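Local coordinates for glucosamine kinase (Streptacidiphilus jiangxiensis, PDB 6HWK), which catalyses the ATP-dependent, magnesium-dependent phosphorylation of D-glucosamine to D-glucosamine 6-phosphate and acts more weakly on glucose, at residues V99-T104 with W167-L172; A186-A191 with L307-R312; D287-T292 with L392-L397; V349-V354 with V421-L426. All coordinates share one frame; numbering follows the deposited sequence.

Overall arrangement
From the N terminus, contact 1 comes first: it closes a loop of 62 residues by pairing strands 98-102 and 166-172 in the N-terminal sheet. Contact 2 opens only after that loop is complete, in the linker behind strand 179-186, and joins it to the hairpin of 306-309 and 312-315. The two touch where W167 NE1 packs on A186 CB at 3.7 Å. Contact 3 (287-292 with 392-397) starts before contact 2 has closed, so these loops cross. Contact 4 (349-354 with 421-426) in turn crosses contact 3. Both tie together the helical C-terminal part, their centres about 28 Å apart. Contacts 1 and 4 lie on opposite sides of the chain's centre.

Contact 1: V99-T104 with W167-L172; sequences VLEAFT and WGLLTL
Paired antiparallel at the edge of the N-terminal sheet, strands 98-102 and 166-172 bring V99 opposite T171 and E101 opposite L169 as hydrogen-bonded pairs. V99 N reaches T171 O at 3.0 Å and T171 N returns the bond to V99 O; E101 and L169 repeat the exchange, with L169 N to E101 O at 2.8 Å. F103, just past the strand, adds a bond from its N to W167 O, approached from above the carbonyl plane, 45° out of it. Beside the ladder, a water donates to V99 O (2.6 Å) and lies 3.1 Å from T171 OG1.

On one face L100 and L170 run side by side, CD2 to CD1 3.6 Å, and both rest on L83 of helix 79-87. On the other, the F103 ring crosses L169 and meets its CG through CE1 at 3.7 Å, while its edge turns to the backbone of W167 and G168. F103 CG stands anti to the carbonyl carbon (chi1 -60°), which lays the ring alongside the partner strand, over toward L169. W167 and G168 form a classic bulge opposite V184. Five backbone bonds set the register, while one leucine pair on one face and F103 with L169 on the other add apolar contact.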
loop_
_atom_site.group_PDB
_atom_site.type_symbol
_atom_site.label_atom_id
_atom_site.label_comp_id
_atom_site.label_asym_id
_atom_site.label_seq_id
_atom_site.Cartn_x
_atom_site.Cartn_y
_atom_site.Cartn_z
ATOM N N VAL D 99 -7.895 5.721 52.930
ATOM C CA VAL D 99 -6.837 4.718 52.849
ATOM C C VAL D 99 -5.636 5.367 52.177
ATOM O O VAL D 99 -5.676 5.665 50.977
ATOM C CB VAL D 99 -7.278 3.463 52.085
ATOM C CG1 VAL D 99 -6.148 2.446 52.041
ATOM C CG2 VAL D 99 -8.516 2.856 52.724
ATOM N N LEU D 100 -4.570 5.587 52.945
ATOM C CA LEU D 100 -3.314 6.133 52.430
ATOM C C LEU D 100 -2.342 4.971 52.256
ATOM O O LEU D 100 -1.580 4.633 53.162
ATOM C CB LEU D 100 -2.754 7.197 53.367
ATOM C CG LEU D 100 -3.441 8.561 53.392
ATOM C CD1 LEU D 100 -2.867 9.419 54.505
ATOM C CD2 LEU D 100 -3.283 9.257 52.051
ATOM N N GLU D 101 -2.373 4.353 51.078
ATOM C CA GLU D 101 -1.508 3.218 50.771
ATOM C C GLU D 101 -0.209 3.744 50.170
ATOM O O GLU D 101 -0.204 4.272 49.054
ATOM C CB GLU D 101 -2.200 2.250 49.817
ATOM C CG GLU D 101 -1.349 1.052 49.427
ATOM C CD GLU D 101 -2.061 0.117 48.469
ATOM O OE1 GLU D 101 -3.135 0.497 47.953
ATOM O OE2 GLU D 101 -1.550 -0.999 48.236
ATOM N N ALA D 102 0.888 3.598 50.907
ATOM C CA ALA D 102 2.193 4.064 50.466
ATOM C C ALA D 102 3.002 2.912 49.885
ATOM O O ALA D 102 2.861 1.758 50.296
ATOM C CB ALA D 102 2.964 4.710 51.620
ATOM N N PHE D 103 3.851 3.240 48.915
ATOM C CA PHE D 103 4.723 2.279 48.261
ATOM C C PHE D 103 6.177 2.675 48.480
ATOM O O PHE D 103 6.484 3.784 48.925
ATOM C CB PHE D 103 4.418 2.185 46.761
ATOM C CG PHE D 103 3.010 1.763 46.452
ATOM C CD1 PHE D 103 2.000 2.702 46.339
ATOM C CD2 PHE D 103 2.698 0.426 46.272
ATOM C CE1 PHE D 103 0.705 2.317 46.056
ATOM C CE2 PHE D 103 1.404 0.035 45.987
ATOM C CZ PHE D 103 0.406 0.982 45.879
ATOM N N THR D 104 7.077 1.748 48.156
ATOM C CA THR D 104 8.501 1.990 48.343
ATOM C C THR D 104 8.973 3.117 47.432
ATOM O O THR D 104 8.753 3.083 46.217
ATOM C CB THR D 104 9.297 0.716 48.064
ATOM O OG1 THR D 104 8.820 -0.338 48.908
ATOM C CG2 THR D 104 10.778 0.942 48.336
ATOM N N TRP D 167 4.206 5.985 44.346
ATOM C CA TRP D 167 4.527 6.504 45.671
ATOM C C TRP D 167 3.394 6.293 46.666
ATOM O O TRP D 167 3.634 5.844 47.791
ATOM C CB TRP D 167 4.879 7.995 45.594
ATOM C CG TRP D 167 6.251 8.273 45.049
ATOM C CD1 TRP D 167 6.899 7.588 44.061
ATOM C CD2 TRP D 167 7.150 9.304 45.476
ATOM N NE1 TRP D 167 8.140 8.135 43.841
ATOM C CE2 TRP D 167 8.319 9.190 44.697
ATOM C CE3 TRP D 167 7.077 10.315 46.440
ATOM C CZ2 TRP D 167 9.407 10.047 44.853
ATOM C CZ3 TRP D 167 8.159 11.166 46.592
ATOM C CH2 TRP D 167 9.307 11.026 45.803
ATOM N N GLY D 168 2.162 6.602 46.275
ATOM C CA GLY D 168 1.037 6.442 47.174
ATOM C C GLY D 168 -0.278 6.500 46.432
ATOM O O GLY D 168 -0.354 6.966 45.291
ATOM N N LEU D 169 -1.319 6.013 47.104
ATOM C CA LEU D 169 -2.677 6.038 46.576
ATOM C C LEU D 169 -3.629 6.446 47.690
ATOM O O LEU D 169 -3.534 5.933 48.808
ATOM C CB LEU D 169 -3.081 4.672 46.009
ATOM C CG LEU D 169 -2.292 4.150 44.806
ATOM C CD1 LEU D 169 -2.668 2.708 44.505
ATOM C CD2 LEU D 169 -2.526 5.030 43.587
ATOM N N LEU D 170 -4.538 7.371 47.384
ATOM C CA LEU D 170 -5.549 7.835 48.329
ATOM C C LEU D 170 -6.917 7.401 47.820
ATOM O O LEU D 170 -7.390 7.902 46.794
ATOM C CB LEU D 170 -5.484 9.351 48.505
ATOM C CG LEU D 170 -6.611 9.975 49.334
ATOM C CD1 LEU D 170 -6.670 9.358 50.723
ATOM C CD2 LEU D 170 -6.443 11.483 49.421
ATOM N N THR D 171 -7.549 6.473 48.534
ATOM C CA THR D 171 -8.868 5.978 48.177
ATOM C C THR D 171 -9.837 6.195 49.332
ATOM O O THR D 171 -9.437 6.435 50.474
ATOM C CB THR D 171 -8.836 4.488 47.804
ATOM O OG1 THR D 171 -8.516 3.708 48.962
ATOM C CG2 THR D 171 -7.806 4.227 46.716
ATOM N N LEU D 172 -11.125 6.107 49.013
ATOM C CA LEU D 172 -12.201 6.258 49.984
ATOM C C LEU D 172 -12.959 4.944 50.071
ATOM O O LEU D 172 -13.489 4.463 49.063
ATOM C CB LEU D 172 -13.139 7.401 49.590
ATOM C CG LEU D 172 -14.264 7.743 50.569
ATOM C CD1 LEU D 172 -13.694 8.198 51.904
ATOM C CD2 LEU D 172 -15.176 8.806 49.983
HETATM O O HOH W 1 -5.393 3.873 49.081
#

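Contact 2: A186-A191 with L307-R312; sequences AYLPGA and LRADGR
A191 sets its methyl group in the shallow notch between L307 and A309, where a type II turn (L188 to A191) meets the first strand of a β-hairpin. The hairpin pairs strands 306-309 and 312-315 and reverses through a type I' turn from A309 to R312. L307 and A309, two residues apart, point the same way and form the rims of the notch: A191 CB lies 4.4 Å from L307 CB and 4.2 Å from A309 CB. Its floor is the intervening peptide, with R308 O 3.8 Å from A191 CB. The segments share no hydrogen bond.

A second bump comes from L188 at the start of the turn. Its CB is directed toward the hairpin, and CD1 comes to 4.4 Å from A309 CB, so the A309 methyl has L188 and A191 as neighbours. The turn that brings these two residues onto the same side is closed by a weak bond from A191 N to L188 O.

The segment begins in the linker that follows strand 179-186, where A186, Y187 and L188 are inferred to bind ATP. The hairpin leads toward the magnesium ligand D317, whose side chain lies about 7 Å from that of L307; L307 also touches D193, another inferred ATP-binding residue. The contact therefore joins the inferred nucleotide-binding linker to the hairpin before the metal site. R308 points away from the linker, and its NH2 bonds to Y313 OH and forms a salt bridge with D201 OD2.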
loop_
_atom_site.group_PDB
_atom_site.type_symbol
_atom_site.label_atom_id
_atom_site.label_comp_id
_atom_site.label_asym_id
_atom_site.label_seq_id
_atom_site.Cartn_x
_atom_site.Cartn_y
_atom_site.Cartn_z
ATOM N N ALA D 186 6.161 8.665 40.479
ATOM C CA ALA D 186 7.434 9.342 40.275
ATOM C C ALA D 186 7.386 10.210 39.023
ATOM O O ALA D 186 6.775 9.848 38.014
ATOM C CB ALA D 186 8.566 8.322 40.164
ATOM N N TYR D 187 8.034 11.369 39.100
ATOM C CA TYR D 187 8.100 12.300 37.983
ATOM C C TYR D 187 9.339 12.013 37.145
ATOM O O TYR D 187 10.453 11.942 37.674
ATOM C CB TYR D 187 8.118 13.742 38.487
ATOM C CG TYR D 187 8.345 14.772 37.406
ATOM C CD1 TYR D 187 7.513 14.838 36.298
ATOM C CD2 TYR D 187 9.383 15.689 37.502
ATOM C CE1 TYR D 187 7.713 15.779 35.309
ATOM C CE2 TYR D 187 9.592 16.636 36.519
ATOM C CZ TYR D 187 8.753 16.677 35.425
ATOM O OH TYR D 187 8.955 17.617 34.440
ATOM N N LEU D 188 9.138 11.841 35.839
ATOM C CA LEU D 188 10.218 11.572 34.894
ATOM C C LEU D 188 10.374 12.781 33.981
ATOM O O LEU D 188 9.711 12.868 32.937
ATOM C CB LEU D 188 9.929 10.308 34.082
ATOM C CG LEU D 188 9.604 9.048 34.889
ATOM C CD1 LEU D 188 9.263 7.891 33.965
ATOM C CD2 LEU D 188 10.758 8.682 35.803
ATOM N N PRO D 189 11.231 13.741 34.326
ATOM C CA PRO D 189 11.369 14.936 33.486
ATOM C C PRO D 189 12.006 14.601 32.147
ATOM O O PRO D 189 12.940 13.799 32.062
ATOM C CB PRO D 189 12.268 15.854 34.322
ATOM C CG PRO D 189 13.053 14.921 35.183
ATOM C CD PRO D 189 12.130 13.775 35.494
ATOM N N GLY D 190 11.483 15.226 31.092
ATOM C CA GLY D 190 11.983 15.019 29.751
ATOM C C GLY D 190 11.487 13.769 29.059
ATOM O O GLY D 190 11.711 13.626 27.851
ATOM N N ALA D 191 10.825 12.864 29.775
ATOM C CA ALA D 191 10.325 11.642 29.159
ATOM C C ALA D 191 9.246 11.962 28.132
ATOM O O ALA D 191 8.407 12.841 28.340
ATOM C CB ALA D 191 9.775 10.694 30.223
ATOM N N LEU D 307 5.803 5.796 28.048
ATOM C CA LEU D 307 6.877 6.774 28.148
ATOM C C LEU D 307 8.222 6.086 27.968
ATOM O O LEU D 307 8.434 4.973 28.455
ATOM C CB LEU D 307 6.837 7.489 29.500
ATOM C CG LEU D 307 5.576 8.278 29.844
ATOM C CD1 LEU D 307 5.653 8.804 31.269
ATOM C CD2 LEU D 307 5.384 9.417 28.862
ATOM N N ARG D 308 9.128 6.753 27.261
ATOM C CA ARG D 308 10.500 6.289 27.101
ATOM C C ARG D 308 11.415 7.216 27.888
ATOM O O ARG D 308 11.404 8.433 27.673
ATOM C CB ARG D 308 10.909 6.247 25.630
ATOM C CG ARG D 308 12.375 5.908 25.417
ATOM C CD ARG D 308 12.780 6.045 23.959
ATOM N NE ARG D 308 12.460 4.855 23.179
ATOM C CZ ARG D 308 12.617 4.764 21.862
ATOM N NH1 ARG D 308 13.083 5.798 21.176
ATOM N NH2 ARG D 308 12.305 3.641 21.232
ATOM N N ALA D 309 12.199 6.641 28.802
ATOM C CA ALA D 309 13.111 7.409 29.654
ATOM C C ALA D 309 14.435 6.649 29.721
ATOM O O ALA D 309 14.619 5.780 30.579
ATOM C CB ALA D 309 12.517 7.636 31.038
ATOM N N ASP D 310 15.348 6.985 28.808
ATOM C CA ASP D 310 16.686 6.395 28.738
ATOM C C ASP D 310 16.604 4.871 28.599
ATOM O O ASP D 310 16.987 4.104 29.486
ATOM C CB ASP D 310 17.525 6.797 29.957
ATOM C CG ASP D 310 17.792 8.288 30.011
ATOM O OD1 ASP D 310 17.824 8.927 28.938
ATOM O OD2 ASP D 310 17.971 8.821 31.126
ATOM N N GLY D 311 16.086 4.453 27.445
ATOM C CA GLY D 311 15.986 3.050 27.107
ATOM C C GLY D 311 14.919 2.271 27.840
ATOM O O GLY D 311 14.593 1.156 27.416
ATOM N N ARG D 312 14.363 2.808 28.920
ATOM C CA ARG D 312 13.322 2.137 29.683
ATOM C C ARG D 312 11.949 2.642 29.257
ATOM O O ARG D 312 11.789 3.797 28.854
ATOM C CB ARG D 312 13.522 2.362 31.184
ATOM C CG ARG D 312 14.902 1.964 31.690
ATOM C CD ARG D 312 15.140 2.458 33.109
ATOM N NE ARG D 312 16.508 2.205 33.554
ATOM C CZ ARG D 312 17.001 2.601 34.724
ATOM N NH1 ARG D 312 16.237 3.274 35.575
ATOM N NH2 ARG D 312 18.258 2.326 35.046
#

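Contact 3: D287-T292 with L392-L397; sequences DALAGT and LFDDRL
D394 OD2 is gripped by two donors: T292 OG1 reaches it at 3.0 Å from across the contact, and R396 NH2 at 3.1 Å from within its own segment. They use different sides of the oxygen. T292 arrives on the anti side, 18° out of the carboxylate plane, whereas R396 takes the syn lone pair. The T292 hydroxyl is sent toward D394 because OG1 lies anti to its own backbone N (chi1 -171°).

D394 OD1 is doubly held as well, by R396 NE at 3.1 Å and by the backbone N of R396. The latter bond makes an Asx turn, which leads into the short 3-10 segment 395-397. R396 thus grips the carboxylate side-on through NE and NH2, one nitrogen to each oxygen, and the two flat groups share nearly one plane.

That salt bridge fixes the guanidinium, and L289 uses one of its faces. L289 CD2 sits over the plane, toward its rim, with NE 3.4 Å away. The other branch, CD1, meets L397 CD2 at 3.6 Å as the two leucines cross. The loop carrying L289 turns back by a type II turn from L289 to T292, between helix 266-283 and strand 293-294. The partner loop links helices 362-386 and 398-416. W249 of helix 243-263 packs against both T292 and L397.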
loop_
_atom_site.group_PDB
_atom_site.type_symbol
_atom_site.label_atom_id
_atom_site.label_comp_id
_atom_site.label_asym_id
_atom_site.label_seq_id
_atom_site.Cartn_x
_atom_site.Cartn_y
_atom_site.Cartn_z
ATOM N N ASP D 287 -20.393 -13.935 18.159
ATOM C CA ASP D 287 -21.353 -14.805 18.829
ATOM C C ASP D 287 -20.744 -16.135 19.252
ATOM O O ASP D 287 -21.285 -16.790 20.150
ATOM C CB ASP D 287 -22.560 -15.047 17.923
ATOM C CG ASP D 287 -23.282 -13.763 17.561
ATOM O OD1 ASP D 287 -23.269 -12.822 18.382
ATOM O OD2 ASP D 287 -23.859 -13.694 16.456
ATOM N N ALA D 288 -19.638 -16.547 18.635
ATOM C CA ALA D 288 -18.963 -17.790 18.981
ATOM C C ALA D 288 -17.802 -17.574 19.945
ATOM O O ALA D 288 -16.907 -18.423 20.030
ATOM C CB ALA D 288 -18.474 -18.495 17.716
ATOM N N LEU D 289 -17.797 -16.457 20.672
ATOM C CA LEU D 289 -16.709 -16.120 21.581
ATOM C C LEU D 289 -17.128 -16.158 23.043
ATOM O O LEU D 289 -16.389 -15.663 23.901
ATOM C CB LEU D 289 -16.141 -14.743 21.233
ATOM C CG LEU D 289 -15.502 -14.627 19.849
ATOM C CD1 LEU D 289 -15.025 -13.210 19.599
ATOM C CD2 LEU D 289 -14.353 -15.612 19.709
ATOM N N ALA D 290 -18.292 -16.726 23.350
ATOM C CA ALA D 290 -18.697 -16.875 24.740
ATOM C C ALA D 290 -17.716 -17.777 25.477
ATOM O O ALA D 290 -17.252 -18.788 24.942
ATOM C CB ALA D 290 -20.112 -17.447 24.825
ATOM N N GLY D 291 -17.390 -17.398 26.710
ATOM C CA GLY D 291 -16.421 -18.121 27.499
ATOM C C GLY D 291 -15.004 -17.600 27.406
ATOM O O GLY D 291 -14.143 -18.059 28.167
ATOM N N THR D 292 -14.731 -16.661 26.501
ATOM C CA THR D 292 -13.395 -16.092 26.405
ATOM C C THR D 292 -13.068 -15.331 27.691
ATOM O O THR D 292 -13.949 -14.699 28.283
ATOM C CB THR D 292 -13.282 -15.171 25.182
ATOM O OG1 THR D 292 -11.915 -14.795 24.976
ATOM C CG2 THR D 292 -14.128 -13.911 25.348
ATOM N N LEU D 392 -4.750 -16.241 28.263
ATOM C CA LEU D 392 -5.266 -14.887 28.430
ATOM C C LEU D 392 -5.592 -14.236 27.093
ATOM O O LEU D 392 -6.466 -13.363 27.027
ATOM C CB LEU D 392 -4.259 -14.024 29.189
ATOM C CG LEU D 392 -3.996 -14.383 30.649
ATOM C CD1 LEU D 392 -2.979 -13.426 31.245
ATOM C CD2 LEU D 392 -5.293 -14.354 31.435
ATOM N N PHE D 393 -4.908 -14.640 26.026
ATOM C CA PHE D 393 -4.997 -13.985 24.726
ATOM C C PHE D 393 -5.796 -14.864 23.771
ATOM O O PHE D 393 -5.320 -15.924 23.348
ATOM C CB PHE D 393 -3.602 -13.698 24.176
ATOM C CG PHE D 393 -3.604 -13.060 22.819
ATOM C CD1 PHE D 393 -4.194 -11.823 22.621
ATOM C CD2 PHE D 393 -3.001 -13.690 21.743
ATOM C CE1 PHE D 393 -4.192 -11.232 21.374
ATOM C CE2 PHE D 393 -2.994 -13.102 20.494
ATOM C CZ PHE D 393 -3.591 -11.873 20.308
ATOM N N ASP D 394 -7.005 -14.421 23.434
ATOM C CA ASP D 394 -7.848 -15.081 22.439
ATOM C C ASP D 394 -7.636 -14.348 21.118
ATOM O O ASP D 394 -8.180 -13.263 20.905
ATOM C CB ASP D 394 -9.310 -15.068 22.873
ATOM C CG ASP D 394 -10.177 -16.018 22.062
ATOM O OD1 ASP D 394 -9.845 -16.289 20.889
ATOM O OD2 ASP D 394 -11.198 -16.493 22.601
ATOM N N ASP D 395 -6.839 -14.947 20.230
ATOM C CA ASP D 395 -6.499 -14.294 18.971
ATOM C C ASP D 395 -7.667 -14.232 17.996
ATOM O O ASP D 395 -7.556 -13.552 16.971
ATOM C CB ASP D 395 -5.310 -14.997 18.313
ATOM C CG ASP D 395 -5.509 -16.494 18.188
ATOM O OD1 ASP D 395 -6.559 -17.001 18.638
ATOM O OD2 ASP D 395 -4.610 -17.166 17.640
ATOM N N ARG D 396 -8.776 -14.919 18.282
ATOM C CA ARG D 396 -9.961 -14.785 17.446
ATOM C C ARG D 396 -10.590 -13.403 17.566
ATOM O O ARG D 396 -11.398 -13.025 16.711
ATOM C CB ARG D 396 -10.988 -15.858 17.807
ATOM C CG ARG D 396 -10.478 -17.278 17.655
ATOM C CD ARG D 396 -11.533 -18.281 18.083
ATOM N NE ARG D 396 -11.956 -18.065 19.464
ATOM C CZ ARG D 396 -12.904 -18.769 20.073
ATOM N NH1 ARG D 396 -13.535 -19.737 19.423
ATOM N NH2 ARG D 396 -13.224 -18.503 21.332
ATOM N N LEU D 397 -10.242 -12.649 18.608
ATOM C CA LEU D 397 -10.724 -11.287 18.777
ATOM C C LEU D 397 -9.903 -10.266 18.001
ATOM O O LEU D 397 -10.328 -9.111 17.894
ATOM C CB LEU D 397 -10.725 -10.913 20.261
ATOM C CG LEU D 397 -11.805 -11.541 21.141
ATOM C CD1 LEU D 397 -11.288 -11.748 22.553
ATOM C CD2 LEU D 397 -13.038 -10.657 21.155
#

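Contact 4: V349-V354 with V421-L426; sequences VGRVVV and VYVPDL
Van der Waals contacts dominate where R351 of helix 335-356 meets V423 and Y422 of helix 422-431. R351 CG lies 4.2 Å from V423 CG1, at the pair of residues whose backbones come nearest. The Y422 ring turns its edge to the first helix: CE2 is 3.7 Å from R351 O, with that oxygen in the ring plane. Beyond it the phenol oxygen reaches V352, OH to CG2 3.7 Å. Y422 CG sits between its backbone N and carbonyl carbon (chi1 78°), and this torsion carries the ring across toward the other helix. V423 CG2 lies over one face of the ring, and the Y422 ring also stacks with that of F355.

Polar and charged groups form a second set around the R351 guanidinium. The chain bends at chi2 (-60°) and crosses L426, which brings the guanidinium beneath the carbonyl of that residue. L426 O stands over one face, 3.4 Å from NH2, but the angle is too poor for a hydrogen bond. The charge is answered instead by two salt bridges, NE to D347 OD1 one turn back on its own helix and NH2 to D430 OD2 farther along the other. The aliphatic part still packs, with CD 4.1 Å from L426 CB.

The short helix axes pass 9.8 Å apart at 116°. Helix 362-386 flanks the first helix through I369 on R351, and helix 266-283 holds the second by a salt bridge from R271 to D425. Helix 398-416 backs P424 with E409, which binds D-glucosamine.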
loop_
_atom_site.group_PDB
_atom_site.type_symbol
_atom_site.label_atom_id
_atom_site.label_comp_id
_atom_site.label_asym_id
_atom_site.label_seq_id
_atom_site.Cartn_x
_atom_site.Cartn_y
_atom_site.Cartn_z
ATOM N N VAL D 349 1.155 5.243 13.857
ATOM C CA VAL D 349 2.432 5.952 13.861
ATOM C C VAL D 349 2.977 6.062 12.443
ATOM O O VAL D 349 3.467 7.121 12.029
ATOM C CB VAL D 349 3.432 5.254 14.803
ATOM C CG1 VAL D 349 4.845 5.774 14.567
ATOM C CG2 VAL D 349 3.026 5.462 16.257
ATOM N N GLY D 350 2.887 4.977 11.671
ATOM C CA GLY D 350 3.363 5.016 10.298
ATOM C C GLY D 350 2.577 5.979 9.431
ATOM O O GLY D 350 3.147 6.682 8.592
ATOM N N ARG D 351 1.254 6.025 9.619
ATOM C CA ARG D 351 0.432 6.963 8.857
ATOM C C ARG D 351 0.795 8.403 9.189
ATOM O O ARG D 351 0.842 9.262 8.301
ATOM C CB ARG D 351 -1.051 6.715 9.135
ATOM C CG ARG D 351 -1.478 5.260 9.063
ATOM C CD ARG D 351 -1.226 4.668 7.690
ATOM N NE ARG D 351 -1.572 3.251 7.649
ATOM C CZ ARG D 351 -1.450 2.484 6.571
ATOM N NH1 ARG D 351 -0.991 2.998 5.439
ATOM N NH2 ARG D 351 -1.788 1.204 6.626
ATOM N N VAL D 352 1.053 8.684 10.467
ATOM C CA VAL D 352 1.379 10.042 10.890
ATOM C C VAL D 352 2.733 10.470 10.334
ATOM O O VAL D 352 2.903 11.611 9.888
ATOM C CB VAL D 352 1.329 10.135 12.427
ATOM C CG1 VAL D 352 2.082 11.357 12.923
ATOM C CG2 VAL D 352 -0.117 10.168 12.901
ATOM N N VAL D 353 3.712 9.560 10.340
ATOM C CA VAL D 353 5.042 9.892 9.833
ATOM C C VAL D 353 4.980 10.236 8.349
ATOM O O VAL D 353 5.597 11.208 7.897
ATOM C CB VAL D 353 6.023 8.736 10.111
ATOM C CG1 VAL D 353 7.342 8.965 9.389
ATOM C CG2 VAL D 353 6.260 8.596 11.605
ATOM N N VAL D 354 4.227 9.457 7.570
ATOM C CA VAL D 354 4.098 9.746 6.145
ATOM C C VAL D 354 3.304 11.028 5.920
ATOM O O VAL D 354 3.587 11.790 4.986
ATOM C CB VAL D 354 3.459 8.543 5.422
ATOM C CG1 VAL D 354 3.038 8.918 4.007
ATOM C CG2 VAL D 354 4.428 7.374 5.394
ATOM N N VAL D 421 -9.478 11.588 9.650
ATOM C CA VAL D 421 -10.117 10.481 8.947
ATOM C C VAL D 421 -9.152 9.738 8.035
ATOM O O VAL D 421 -9.442 8.612 7.622
ATOM C CB VAL D 421 -11.330 10.988 8.140
ATOM C CG1 VAL D 421 -12.443 11.436 9.072
ATOM C CG2 VAL D 421 -10.913 12.121 7.216
ATOM N N TYR D 422 -8.005 10.340 7.704
ATOM C CA TYR D 422 -7.074 9.684 6.792
ATOM C C TYR D 422 -6.434 8.456 7.428
ATOM O O TYR D 422 -6.069 7.514 6.716
ATOM C CB TYR D 422 -5.998 10.668 6.325
ATOM C CG TYR D 422 -4.896 10.936 7.331
ATOM C CD1 TYR D 422 -5.035 11.924 8.296
ATOM C CD2 TYR D 422 -3.711 10.212 7.303
ATOM C CE1 TYR D 422 -4.028 12.177 9.212
ATOM C CE2 TYR D 422 -2.702 10.454 8.216
ATOM C CZ TYR D 422 -2.865 11.439 9.167
ATOM O OH TYR D 422 -1.860 11.687 10.076
ATOM N N VAL D 423 -6.293 8.443 8.749
ATOM C CA VAL D 423 -5.647 7.329 9.439
ATOM C C VAL D 423 -6.501 6.069 9.309
ATOM O O VAL D 423 -5.987 5.046 8.834
ATOM C CB VAL D 423 -5.352 7.673 10.909
ATOM C CG1 VAL D 423 -4.645 6.516 11.589
ATOM C CG2 VAL D 423 -4.522 8.946 11.000
ATOM N N PRO D 424 -7.787 6.067 9.692
ATOM C CA PRO D 424 -8.575 4.840 9.491
ATOM C C PRO D 424 -8.851 4.546 8.029
ATOM O O PRO D 424 -9.017 3.375 7.668
ATOM C CB PRO D 424 -9.868 5.116 10.269
ATOM C CG PRO D 424 -10.005 6.584 10.235
ATOM C CD PRO D 424 -8.604 7.121 10.327
ATOM N N ASP D 425 -8.905 5.573 7.177
ATOM C CA ASP D 425 -9.087 5.344 5.748
ATOM C C ASP D 425 -7.910 4.574 5.164
ATOM O O ASP D 425 -8.092 3.546 4.502
ATOM C CB ASP D 425 -9.272 6.678 5.024
ATOM C CG ASP D 425 -9.374 6.516 3.521
ATOM O OD1 ASP D 425 -10.358 5.903 3.054
ATOM O OD2 ASP D 425 -8.474 7.004 2.805
ATOM N N LEU D 426 -6.687 5.056 5.406
ATOM C CA LEU D 426 -5.501 4.372 4.906
ATOM C C LEU D 426 -5.241 3.059 5.630
ATOM O O LEU D 426 -4.596 2.171 5.062
ATOM C CB LEU D 426 -4.277 5.282 5.023
ATOM C CG LEU D 426 -4.320 6.560 4.184
ATOM C CD1 LEU D 426 -3.006 7.315 4.281
ATOM C CD2 LEU D 426 -4.656 6.242 2.737
#